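Local coordinates for protein Asp/Glu-specific dipeptidyl-peptidase (Flavobacterium psychrophilum, PDB 5JXF) that removes dipeptides from the N-terminus of oligopeptides as a serine-type peptidase, cutting strictly after aspartate or glutamate, at residues 182-187 / 202-207; 229-234 / 650-655; 675-680 / 696-701. All coordinates share one frame; numbering follows the deposited sequence.

Contact 1. Residues 182-187 / 202-207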
loop_
_atom_site.group_PDB
_atom_site.type_symbol
_atom_site.label_atom_id
_atom_site.label_comp_id
_atom_site.label_asym_id
_atom_site.label_seq_id
_atom_site.Cartn_x
_atom_site.Cartn_y
_atom_site.Cartn_z
ATOM N N GLU A 182 -28.253 -22.925 39.455
ATOM C CA GLU A 182 -28.841 -22.085 40.488
ATOM C C GLU A 182 -30.006 -21.291 39.896
ATOM O O GLU A 182 -30.169 -21.240 38.674
ATOM C CB GLU A 182 -27.781 -21.147 41.101
ATOM C CG GLU A 182 -26.582 -21.874 41.690
ATOM C CD GLU A 182 -26.912 -22.654 42.964
ATOM O OE1 GLU A 182 -27.940 -22.353 43.606
ATOM O OE2 GLU A 182 -26.132 -23.562 43.325
ATOM N N ALA A 183 -30.800 -20.659 40.756
ATOM C CA ALA A 183 -31.984 -19.915 40.317
ATOM C C ALA A 183 -31.658 -18.706 39.437
ATOM O O ALA A 183 -32.486 -18.272 38.643
ATOM C CB ALA A 183 -32.771 -19.453 41.511
ATOM N N TRP A 184 -30.473 -18.143 39.608
ATOM C CA TRP A 184 -30.149 -16.893 38.943
ATOM C C TRP A 184 -29.432 -17.177 37.629
ATOM O O TRP A 184 -29.128 -16.270 36.844
ATOM C CB TRP A 184 -29.314 -15.992 39.873
ATOM C CG TRP A 184 -28.018 -16.578 40.340
ATOM C CD1 TRP A 184 -26.798 -16.475 39.713
ATOM C CD2 TRP A 184 -27.787 -17.332 41.544
ATOM N NE1 TRP A 184 -25.839 -17.130 40.441
ATOM C CE2 TRP A 184 -26.411 -17.660 41.570
ATOM C CE3 TRP A 184 -28.604 -17.759 42.596
ATOM C CZ2 TRP A 184 -25.834 -18.398 42.610
ATOM C CZ3 TRP A 184 -28.033 -18.496 43.635
ATOM C CH2 TRP A 184 -26.659 -18.806 43.634
ATOM N N GLN A 185 -29.207 -18.458 37.384
ATOM C CA GLN A 185 -28.459 -18.893 36.239
ATOM C C GLN A 185 -29.354 -19.398 35.129
ATOM O O GLN A 185 -30.545 -19.651 35.339
ATOM C CB GLN A 185 -27.467 -19.984 36.641
ATOM C CG GLN A 185 -26.451 -19.507 37.676
ATOM C CD GLN A 185 -25.631 -20.645 38.264
ATOM O OE1 GLN A 185 -26.003 -21.833 38.179
ATOM N NE2 GLN A 185 -24.514 -20.291 38.875
ATOM N N GLU A 186 -28.750 -19.569 33.960
ATOM C CA GLU A 186 -29.436 -20.008 32.745
ATOM C C GLU A 186 -28.635 -21.072 32.006
ATOM O O GLU A 186 -27.401 -21.031 31.967
ATOM C CB GLU A 186 -29.686 -18.829 31.804
ATOM C CG GLU A 186 -30.771 -17.884 32.260
ATOM C CD GLU A 186 -30.749 -16.582 31.486
ATOM O OE1 GLU A 186 -30.803 -16.636 30.226
ATOM O OE2 GLU A 186 -30.666 -15.514 32.145
ATOM N N ASN A 187 -29.354 -22.022 31.420
ATOM C CA ASN A 187 -28.750 -23.032 30.579
ATOM C C ASN A 187 -28.899 -22.678 29.111
ATOM O O ASN A 187 -29.882 -22.047 28.727
ATOM C CB ASN A 187 -29.378 -24.382 30.871
ATOM C CG ASN A 187 -29.062 -24.844 32.258
ATOM O OD1 ASN A 187 -28.073 -24.388 32.842
ATOM N ND2 ASN A 187 -29.895 -25.730 32.814
ATOM N N VAL A 202 -23.911 -23.789 31.535
ATOM C CA VAL A 202 -24.541 -23.081 32.627
ATOM C C VAL A 202 -23.918 -21.696 32.670
ATOM O O VAL A 202 -22.696 -21.559 32.614
ATOM C CB VAL A 202 -24.332 -23.774 33.985
ATOM C CG1 VAL A 202 -24.944 -22.925 35.080
ATOM C CG2 VAL A 202 -24.933 -25.181 33.981
ATOM N N THR A 203 -24.755 -20.674 32.777
ATOM C CA THR A 203 -24.280 -19.315 32.648
ATOM C C THR A 203 -24.993 -18.384 33.589
ATOM O O THR A 203 -26.094 -18.697 34.106
ATOM C CB THR A 203 -24.487 -18.766 31.213
ATOM O OG1 THR A 203 -25.885 -18.526 31.001
ATOM C CG2 THR A 203 -23.965 -19.748 30.158
ATOM N N GLU A 204 -24.350 -17.250 33.822
ATOM C CA GLU A 204 -24.942 -16.129 34.536
ATOM C C GLU A 204 -25.014 -14.929 33.591
ATOM O O GLU A 204 -23.991 -14.436 33.120
ATOM C CB GLU A 204 -24.134 -15.773 35.789
ATOM C CG GLU A 204 -23.952 -16.923 36.767
ATOM C CD GLU A 204 -23.361 -16.466 38.103
ATOM O OE1 GLU A 204 -22.776 -15.348 38.152
ATOM O OE2 GLU A 204 -23.486 -17.227 39.098
ATOM N N VAL A 205 -26.229 -14.460 33.333
ATOM C CA VAL A 205 -26.429 -13.346 32.419
ATOM C C VAL A 205 -26.667 -12.050 33.152
ATOM O O VAL A 205 -27.738 -11.837 33.717
ATOM C CB VAL A 205 -27.613 -13.614 31.492
ATOM C CG1 VAL A 205 -27.697 -12.524 30.408
ATOM C CG2 VAL A 205 -27.469 -14.988 30.871
ATOM N N PHE A 206 -25.676 -11.172 33.169
ATOM C CA PHE A 206 -25.898 -9.878 33.799
ATOM C C PHE A 206 -26.561 -8.921 32.794
ATOM O O PHE A 206 -26.286 -8.989 31.597
ATOM C CB PHE A 206 -24.573 -9.324 34.354
ATOM C CG PHE A 206 -24.043 -10.125 35.525
ATOM C CD1 PHE A 206 -23.401 -11.344 35.309
ATOM C CD2 PHE A 206 -24.238 -9.690 36.838
ATOM C CE1 PHE A 206 -22.936 -12.084 36.364
ATOM C CE2 PHE A 206 -23.790 -10.445 37.904
ATOM C CZ PHE A 206 -23.141 -11.650 37.672
ATOM N N LYS A 207 -27.445 -8.051 33.279
ATOM C CA LYS A 207 -28.313 -7.278 32.394
ATOM C C LYS A 207 -28.254 -5.786 32.681
ATOM O O LYS A 207 -28.981 -4.993 32.080
ATOM C CB LYS A 207 -29.763 -7.790 32.501
ATOM C CG LYS A 207 -29.958 -9.174 31.867
ATOM C CD LYS A 207 -31.359 -9.758 32.135
ATOM C CE LYS A 207 -31.325 -11.282 32.366
ATOM N NZ LYS A 207 -30.802 -11.687 33.724
HETATM O O HOH W 1 -28.438 -15.506 34.279
#

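Contact 2. Residues 229-234 / 650-655. With ARG (arginine), chain E; ASP (aspartic acid), chain F.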
loop_
_atom_site.group_PDB
_atom_site.type_symbol
_atom_site.label_atom_id
_atom_site.label_comp_id
_atom_site.label_asym_id
_atom_site.label_seq_id
_atom_site.Cartn_x
_atom_site.Cartn_y
_atom_site.Cartn_z
ATOM N N TRP A 229 -8.989 -4.580 8.727
ATOM C CA TRP A 229 -8.362 -5.844 8.287
ATOM C C TRP A 229 -6.910 -5.680 7.803
ATOM O O TRP A 229 -6.413 -6.532 7.091
ATOM C CB TRP A 229 -9.159 -6.525 7.165
ATOM C CG TRP A 229 -10.594 -6.741 7.470
ATOM C CD1 TRP A 229 -11.643 -5.984 7.044
ATOM C CD2 TRP A 229 -11.152 -7.791 8.264
ATOM N NE1 TRP A 229 -12.822 -6.494 7.521
ATOM C CE2 TRP A 229 -12.551 -7.607 8.270
ATOM C CE3 TRP A 229 -10.606 -8.872 8.963
ATOM C CZ2 TRP A 229 -13.419 -8.458 8.975
ATOM C CZ3 TRP A 229 -11.475 -9.730 9.657
ATOM C CH2 TRP A 229 -12.864 -9.515 9.650
ATOM N N VAL A 230 -6.235 -4.612 8.203
ATOM C CA VAL A 230 -4.897 -4.319 7.676
ATOM C C VAL A 230 -3.829 -4.213 8.770
ATOM O O VAL A 230 -4.049 -3.580 9.798
ATOM C CB VAL A 230 -4.898 -3.001 6.866
ATOM C CG1 VAL A 230 -3.478 -2.496 6.671
ATOM C CG2 VAL A 230 -5.593 -3.186 5.507
ATOM N N TRP A 231 -2.707 -4.895 8.564
ATOM C CA TRP A 231 -1.487 -4.684 9.328
ATOM C C TRP A 231 -0.427 -4.035 8.392
ATOM O O TRP A 231 -0.372 -4.372 7.208
ATOM C CB TRP A 231 -0.950 -6.003 9.873
ATOM C CG TRP A 231 0.300 -5.835 10.679
ATOM C CD1 TRP A 231 1.580 -6.109 10.287
ATOM C CD2 TRP A 231 0.382 -5.357 12.021
ATOM N NE1 TRP A 231 2.456 -5.821 11.305
ATOM C CE2 TRP A 231 1.746 -5.353 12.380
ATOM C CE3 TRP A 231 -0.565 -4.933 12.956
ATOM C CZ2 TRP A 231 2.184 -4.922 13.622
ATOM C CZ3 TRP A 231 -0.126 -4.501 14.186
ATOM C CH2 TRP A 231 1.236 -4.505 14.512
ATOM N N PRO A 232 0.409 -3.112 8.899
ATOM C CA PRO A 232 0.502 -2.457 10.210
ATOM C C PRO A 232 -0.748 -1.656 10.571
ATOM O O PRO A 232 -1.437 -1.103 9.709
ATOM C CB PRO A 232 1.708 -1.536 10.057
ATOM C CG PRO A 232 2.539 -2.192 8.993
ATOM C CD PRO A 232 1.553 -2.750 8.034
ATOM N N ARG A 233 -1.060 -1.647 11.858
ATOM C CA ARG A 233 -2.242 -0.972 12.356
ATOM C C ARG A 233 -1.851 -0.162 13.580
ATOM O O ARG A 233 -1.053 -0.609 14.405
ATOM C CB ARG A 233 -3.351 -1.983 12.717
ATOM C CG ARG A 233 -4.599 -1.348 13.351
ATOM C CD ARG A 233 -5.663 -1.041 12.288
ATOM N NE ARG A 233 -6.056 -2.313 11.754
ATOM C CZ ARG A 233 -7.263 -2.843 11.808
ATOM N NH1 ARG A 233 -8.299 -2.191 12.315
ATOM N NH2 ARG A 233 -7.413 -4.029 11.286
ATOM N N HIS A 234 -2.440 1.019 13.712
ATOM C CA HIS A 234 -2.125 1.896 14.821
ATOM C C HIS A 234 -3.386 2.391 15.511
ATOM O O HIS A 234 -3.471 3.567 15.872
ATOM C CB HIS A 234 -1.284 3.078 14.320
ATOM C CG HIS A 234 -0.106 2.660 13.501
ATOM N ND1 HIS A 234 -0.233 2.135 12.239
ATOM C CD2 HIS A 234 1.220 2.661 13.779
ATOM C CE1 HIS A 234 0.964 1.842 11.760
ATOM N NE2 HIS A 234 1.864 2.153 12.675
ATOM N N CYS A 650 0.113 -1.393 18.842
ATOM C CA CYS A 650 -0.512 -2.670 18.491
ATOM C C CYS A 650 0.553 -3.734 18.329
ATOM O O CYS A 650 1.738 -3.418 18.163
ATOM C CB CYS A 650 -1.325 -2.578 17.185
ATOM S SG CYS A 650 -2.668 -1.371 17.146
ATOM N N PHE A 651 0.124 -4.992 18.369
ATOM C CA PHE A 651 0.984 -6.102 17.971
ATOM C C PHE A 651 0.166 -7.264 17.407
ATOM O O PHE A 651 -1.066 -7.234 17.422
ATOM C CB PHE A 651 1.878 -6.571 19.139
ATOM C CG PHE A 651 1.131 -7.202 20.303
ATOM C CD1 PHE A 651 0.582 -6.417 21.297
ATOM C CD2 PHE A 651 1.037 -8.582 20.422
ATOM C CE1 PHE A 651 -0.082 -7.001 22.385
ATOM C CE2 PHE A 651 0.390 -9.167 21.505
ATOM C CZ PHE A 651 -0.175 -8.377 22.481
ATOM N N ILE A 652 0.858 -8.269 16.873
ATOM C CA ILE A 652 0.199 -9.374 16.191
ATOM C C ILE A 652 0.815 -10.706 16.594
ATOM O O ILE A 652 1.992 -10.764 16.927
ATOM C CB ILE A 652 0.283 -9.259 14.636
ATOM C CG1 ILE A 652 1.706 -8.897 14.176
ATOM C CG2 ILE A 652 -0.678 -8.216 14.128
ATOM C CD1 ILE A 652 1.910 -8.983 12.603
ATOM N N GLY A 653 0.015 -11.765 16.543
ATOM C CA GLY A 653 0.499 -13.097 16.828
ATOM C C GLY A 653 -0.149 -14.196 16.012
ATOM O O GLY A 653 -1.028 -13.961 15.185
ATOM N N THR A 654 0.295 -15.420 16.256
ATOM C CA THR A 654 -0.196 -16.569 15.534
ATOM C C THR A 654 -1.450 -17.194 16.176
ATOM O O THR A 654 -1.700 -18.373 16.011
ATOM C CB THR A 654 0.893 -17.640 15.432
ATOM O OG1 THR A 654 1.312 -18.024 16.748
ATOM C CG2 THR A 654 2.100 -17.083 14.671
ATOM N N ASN A 655 -2.238 -16.400 16.886
ATOM C CA ASN A 655 -3.482 -16.915 17.453
ATOM C C ASN A 655 -4.578 -16.986 16.396
ATOM O O ASN A 655 -4.720 -16.098 15.571
ATOM C CB ASN A 655 -3.953 -16.041 18.618
ATOM C CG ASN A 655 -2.880 -15.807 19.647
ATOM O OD1 ASN A 655 -2.582 -16.680 20.455
ATOM N ND2 ASN A 655 -2.313 -14.604 19.648
HETATM N N ARG E . -12.396 -5.650 11.425
HETATM C CA ARG E . -12.892 -5.673 12.793
HETATM C C ARG E . -13.612 -7.006 13.027
HETATM O O ARG E . -14.542 -7.341 12.300
HETATM C CB ARG E . -13.823 -4.482 13.056
HETATM C CG ARG E . -13.137 -3.110 12.978
HETATM C CD ARG E . -14.137 -1.965 13.153
HETATM N NE ARG E . -15.189 -2.005 12.141
HETATM C CZ ARG E . -15.135 -1.362 10.972
HETATM N NH1 ARG E . -14.077 -0.610 10.665
HETATM N NH2 ARG E . -16.143 -1.460 10.106
HETATM N N ASP F . -13.162 -7.775 14.014
HETATM C CA ASP F . -13.711 -9.111 14.268
HETATM C C ASP F . -14.795 -9.158 15.330
HETATM O O ASP F . -14.805 -10.052 16.182
HETATM C CB ASP F . -12.582 -10.087 14.644
HETATM C CG ASP F . -11.901 -10.705 13.429
HETATM O OD1 ASP F . -12.517 -10.732 12.351
HETATM O OD2 ASP F . -10.750 -11.183 13.554
#

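Contact 3. Residues 675-680 / 696-701. With ASP (aspartic acid), chain F; ARG (arginine), chain E.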
loop_
_atom_site.group_PDB
_atom_site.type_symbol
_atom_site.label_atom_id
_atom_site.label_comp_id
_atom_site.label_asym_id
_atom_site.label_seq_id
_atom_site.Cartn_x
_atom_site.Cartn_y
_atom_site.Cartn_z
ATOM N N GLY A 675 -2.524 -7.830 25.839
ATOM C CA GLY A 675 -3.132 -7.315 24.627
ATOM C C GLY A 675 -4.645 -7.422 24.621
ATOM O O GLY A 675 -5.254 -8.165 25.418
ATOM N N LEU A 676 -5.256 -6.659 23.728
ATOM C CA LEU A 676 -6.698 -6.715 23.500
ATOM C C LEU A 676 -6.979 -7.004 22.031
ATOM O O LEU A 676 -6.716 -6.154 21.178
ATOM C CB LEU A 676 -7.324 -5.399 23.939
ATOM C CG LEU A 676 -8.763 -5.075 23.578
ATOM C CD1 LEU A 676 -9.735 -6.026 24.273
ATOM C CD2 LEU A 676 -9.015 -3.649 23.981
ATOM N N ASN A 677 -7.476 -8.208 21.730
ATOM C CA ASN A 677 -7.691 -8.626 20.350
ATOM C C ASN A 677 -8.751 -7.804 19.652
ATOM O O ASN A 677 -9.739 -7.420 20.272
ATOM C CB ASN A 677 -8.068 -10.095 20.291
ATOM C CG ASN A 677 -8.195 -10.604 18.886
ATOM O OD1 ASN A 677 -7.188 -10.788 18.196
ATOM N ND2 ASN A 677 -9.435 -10.850 18.442
ATOM N N PHE A 678 -8.550 -7.514 18.364
ATOM C CA PHE A 678 -9.563 -6.727 17.667
ATOM C C PHE A 678 -9.651 -6.882 16.156
ATOM O O PHE A 678 -10.596 -6.375 15.555
ATOM C CB PHE A 678 -9.406 -5.247 18.019
ATOM C CG PHE A 678 -8.263 -4.542 17.314
ATOM C CD1 PHE A 678 -6.964 -4.618 17.810
ATOM C CD2 PHE A 678 -8.504 -3.735 16.203
ATOM C CE1 PHE A 678 -5.914 -3.921 17.193
ATOM C CE2 PHE A 678 -7.455 -3.035 15.563
ATOM C CZ PHE A 678 -6.163 -3.126 16.059
ATOM N N ASP A 679 -8.730 -7.617 15.536
ATOM C CA ASP A 679 -8.830 -7.819 14.102
ATOM C C ASP A 679 -7.962 -8.962 13.627
ATOM O O ASP A 679 -7.285 -9.601 14.426
ATOM C CB ASP A 679 -8.421 -6.537 13.352
ATOM C CG ASP A 679 -9.260 -6.299 12.104
ATOM O OD1 ASP A 679 -9.961 -7.234 11.665
ATOM O OD2 ASP A 679 -9.219 -5.176 11.557
ATOM N N ARG A 680 -7.975 -9.190 12.313
ATOM C CA ARG A 680 -7.028 -10.079 11.643
ATOM C C ARG A 680 -6.350 -9.306 10.531
ATOM O O ARG A 680 -6.911 -8.333 10.031
ATOM C CB ARG A 680 -7.720 -11.296 11.042
ATOM C CG ARG A 680 -8.165 -12.367 12.039
ATOM C CD ARG A 680 -9.023 -13.350 11.320
ATOM N NE ARG A 680 -10.409 -12.902 11.319
ATOM C CZ ARG A 680 -11.365 -13.436 10.569
ATOM N NH1 ARG A 680 -11.063 -14.410 9.726
ATOM N NH2 ARG A 680 -12.614 -12.983 10.654
ATOM N N CYS A 696 -1.434 -16.056 8.676
ATOM C CA CYS A 696 -2.591 -15.724 9.501
ATOM C C CYS A 696 -2.135 -15.166 10.832
ATOM O O CYS A 696 -1.397 -15.808 11.563
ATOM C CB CYS A 696 -3.492 -16.948 9.693
ATOM S SG CYS A 696 -4.300 -17.371 8.130
ATOM N N ARG A 697 -2.536 -13.937 11.118
ATOM C CA ARG A 697 -2.173 -13.309 12.370
ATOM C C ARG A 697 -3.373 -12.600 12.962
ATOM O O ARG A 697 -4.233 -12.105 12.240
ATOM C CB ARG A 697 -1.024 -12.288 12.187
ATOM C CG ARG A 697 0.273 -12.842 11.648
ATOM C CD ARG A 697 1.023 -13.689 12.676
ATOM N NE ARG A 697 2.336 -14.122 12.182
ATOM C CZ ARG A 697 2.525 -15.204 11.430
ATOM N NH1 ARG A 697 1.486 -15.968 11.070
ATOM N NH2 ARG A 697 3.748 -15.522 11.025
ATOM N N ASN A 698 -3.422 -12.513 14.287
ATOM C CA ASN A 698 -4.455 -11.700 14.895
ATOM C C ASN A 698 -3.842 -10.376 15.316
ATOM O O ASN A 698 -2.638 -10.307 15.574
ATOM C CB ASN A 698 -5.117 -12.434 16.080
ATOM C CG ASN A 698 -4.220 -12.501 17.324
ATOM O OD1 ASN A 698 -3.097 -13.029 17.286
ATOM N ND2 ASN A 698 -4.719 -11.960 18.433
ATOM N N VAL A 699 -4.654 -9.325 15.352
ATOM C CA VAL A 699 -4.180 -8.001 15.738
ATOM C C VAL A 699 -4.741 -7.605 17.099
ATOM O O VAL A 699 -5.953 -7.699 17.332
ATOM C CB VAL A 699 -4.566 -6.948 14.693
ATOM C CG1 VAL A 699 -3.746 -5.637 14.876
ATOM C CG2 VAL A 699 -4.325 -7.521 13.302
ATOM N N MET A 700 -3.842 -7.154 17.975
ATOM C CA MET A 700 -4.135 -6.795 19.368
ATOM C C MET A 700 -3.719 -5.386 19.712
ATOM O O MET A 700 -2.657 -4.914 19.285
ATOM C CB MET A 700 -3.429 -7.764 20.322
ATOM C CG MET A 700 -4.029 -9.165 20.379
ATOM S SD MET A 700 -2.813 -10.496 20.623
ATOM C CE MET A 700 -1.891 -10.383 19.072
ATOM N N VAL A 701 -4.543 -4.687 20.479
ATOM C CA VAL A 701 -4.081 -3.420 21.035
ATOM C C VAL A 701 -3.158 -3.748 22.196
ATOM O O VAL A 701 -3.507 -4.560 23.053
ATOM C CB VAL A 701 -5.221 -2.500 21.543
ATOM C CG1 VAL A 701 -4.688 -1.073 21.722
ATOM C CG2 VAL A 701 -6.426 -2.513 20.617
HETATM N N ASP F . -13.162 -7.775 14.014
HETATM C CA ASP F . -13.711 -9.111 14.268
HETATM C C ASP F . -14.795 -9.158 15.330
HETATM O O ASP F . -14.805 -10.052 16.182
HETATM C CB ASP F . -12.582 -10.087 14.644
HETATM C CG ASP F . -11.901 -10.705 13.429
HETATM O OD1 ASP F . -12.517 -10.732 12.351
HETATM O OD2 ASP F . -10.750 -11.183 13.554
HETATM N N ARG E . -12.396 -5.650 11.425
HETATM C CA ARG E . -12.892 -5.673 12.793
HETATM C C ARG E . -13.612 -7.006 13.027
HETATM O O ARG E . -14.542 -7.341 12.300
HETATM C CB ARG E . -13.823 -4.482 13.056
HETATM C CG ARG E . -13.137 -3.110 12.978
HETATM C CD ARG E . -14.137 -1.965 13.153
HETATM N NE ARG E . -15.189 -2.005 12.141
HETATM C CZ ARG E . -15.135 -1.362 10.972
HETATM N NH1 ARG E . -14.077 -0.610 10.665
HETATM N NH2 ARG E . -16.143 -1.460 10.106
#

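Contact 1. Residues 182-187 / 202-207
The W184 indole turns its edge to E204: NE1 donates to OE2 of E204 at 2.7 Å, with the oxygen in the ring plane. One face of the indole carries CB of E182, offset toward the rim, and H250 also stacks on the ring. The carboxylate of E204 stands 71° from the indole, so NE1 reaches OE2 from above the carboxylate plane. The same oxygen takes a second, nearly straight bond from NE2 of Q185 (3.2 Å, 175°) on its anti lone pair. This double N-H grip probably helps to keep the glutamate ionised. The other end of the Q185 amide is also held: OE1 accepts from N of E182 at 2.8 Å and rests against CG1 of V202. Replacing Q185 by alanine would probably cost E204 its second N-H donor and N of E182 its acceptor. Next along the strand, E186 and T203 form a hydrogen-bonded pair, N of E186 to O of T203 and N of T203 to O of E186, both 2.8 Å. T203 adds its hydroxyl, held between backbone N and carbonyl carbon (chi1 72°), as a second donor to O of E186. A water bridges O of W184, OE2 of E186 and N of V205. A type I turn, E182 to Q185, leads into this edge of an antiparallel beta hairpin, strands 186-192 and 197-214.

Contact 2. Residues 229-234 / 650-655
W231 and I652 cross obliquely, the isoleucine spread over one face of the indole. CD1 of I652 sits 3.6 Å from the centroid of the five-membered ring and 15° off its normal, a CH-pi contact. CG2 of the same side chain lies nearer the rim, 3.5 Å from CE3 of W231. I652 can do this because CG1 is wedged between its backbone N and carbonyl carbon (chi1 46°), leaving CG2 to cover the six-membered ring. The opposite face of the indole is backed by N of R233 and CG of P232, which follows a cis peptide bond. At the edge the ring meets strand 648-653: CB of C650 is 3.8 Å from CZ3 of W231. With CG opposite the backbone N (chi1 -179°), W231 extends toward that strand, and its NE1 bonds to O of N604. C650 turns its sulfur toward the loop, SG lying 3.3 Å from O of R233. O of R233 is hydrogen-bonded to OG1 of T607. NE of R233 donates to O of V230 (3.1 Å) in the carbonyl plane, and its NH2 is paired with the carboxylate of D679, modelled too close to be taken literally. W229 lies in the ligand pocket, with N of the bound arginine 3.7 Å above the centre of its ring and NE1 bonded to N343. Across the two segments the chemistry is chiefly apolar: an indole sandwiched between its own loop and I652 probably helps to hold the loop against the sheet, while polar groups of the loop find partners in D679, N604 and, for H234, D599 of the second subunit.

Contact 3. Residues 675-680 / 696-701
F678 and D679 both face V699, which makes a classic beta bulge between the antiparallel strands 673-680 and 698-702. Backbone bonds set the ladder. L676 and V701 exchange a pair, N of F678 gives its hydrogen to O of V699 at 2.8 Å, and N of D679 adds a weak bond to the same oxygen. N of V699 returns a bond to O of D679, closing the bulge. The side-chain polar link is amide to amide: ND2 of N698 meets OD1 of N677 at 2.7 Å and 173°, the oxygen lying in the N698 amide plane and the two amides 28° apart. Each amide has a further partner, N661 for ND2 of N677 and N655 for OD1 of N698, which probably fixes the orientation of both. Apolar contact gathers round the F678 ring, placed by a chi1 of 77° between its backbone N and carbonyl carbon. CB of V699 lies over one face, and its CG1 is 3.6 Å from CE1 of F678; CG2 of V701 comes to CD1, and the backbone of M700 meets the ring edge. The ring also touches D237, probably of the charge relay. Ligand contacts begin at the bulge itself and run on to R680. OD1 of D679 accepts from N of the bound arginine at 2.9 Å; OD2, the partner of R233, also accepts from N of W229. R680, consistent with its proposed role in P1 specificity, takes the bound aspartate carboxylate at its guanidinium edge. Two hydrogen bonds make the grip bidentate: NE of R680 to OD2 of the aspartate and NH2 of R680 to its OD1, both 2.8 Å.

How the contacts relate
Contacts 2 and 3 are buried neighbours, their centres about 5 Å apart, and both reach one antiparallel sheet, contact 2 through strand 648-653 and contact 3 through 673-680 and 698-702; strands 648-653 and 698-702 lie side by side in it. Side chains of the two contacts meet directly, and both contacts touch the bound dipeptide residues. Contact 1 is only partly buried, in a different sheet, with its centre about 35 and 30 Å from those of contacts 2 and 3. Its chemistry follows: a polar cluster, a bridging water and a hairpin ladder. Contact 2 relies on indole packing, whereas contact 3 combines a bulged ladder with charged groups directed at the ligand.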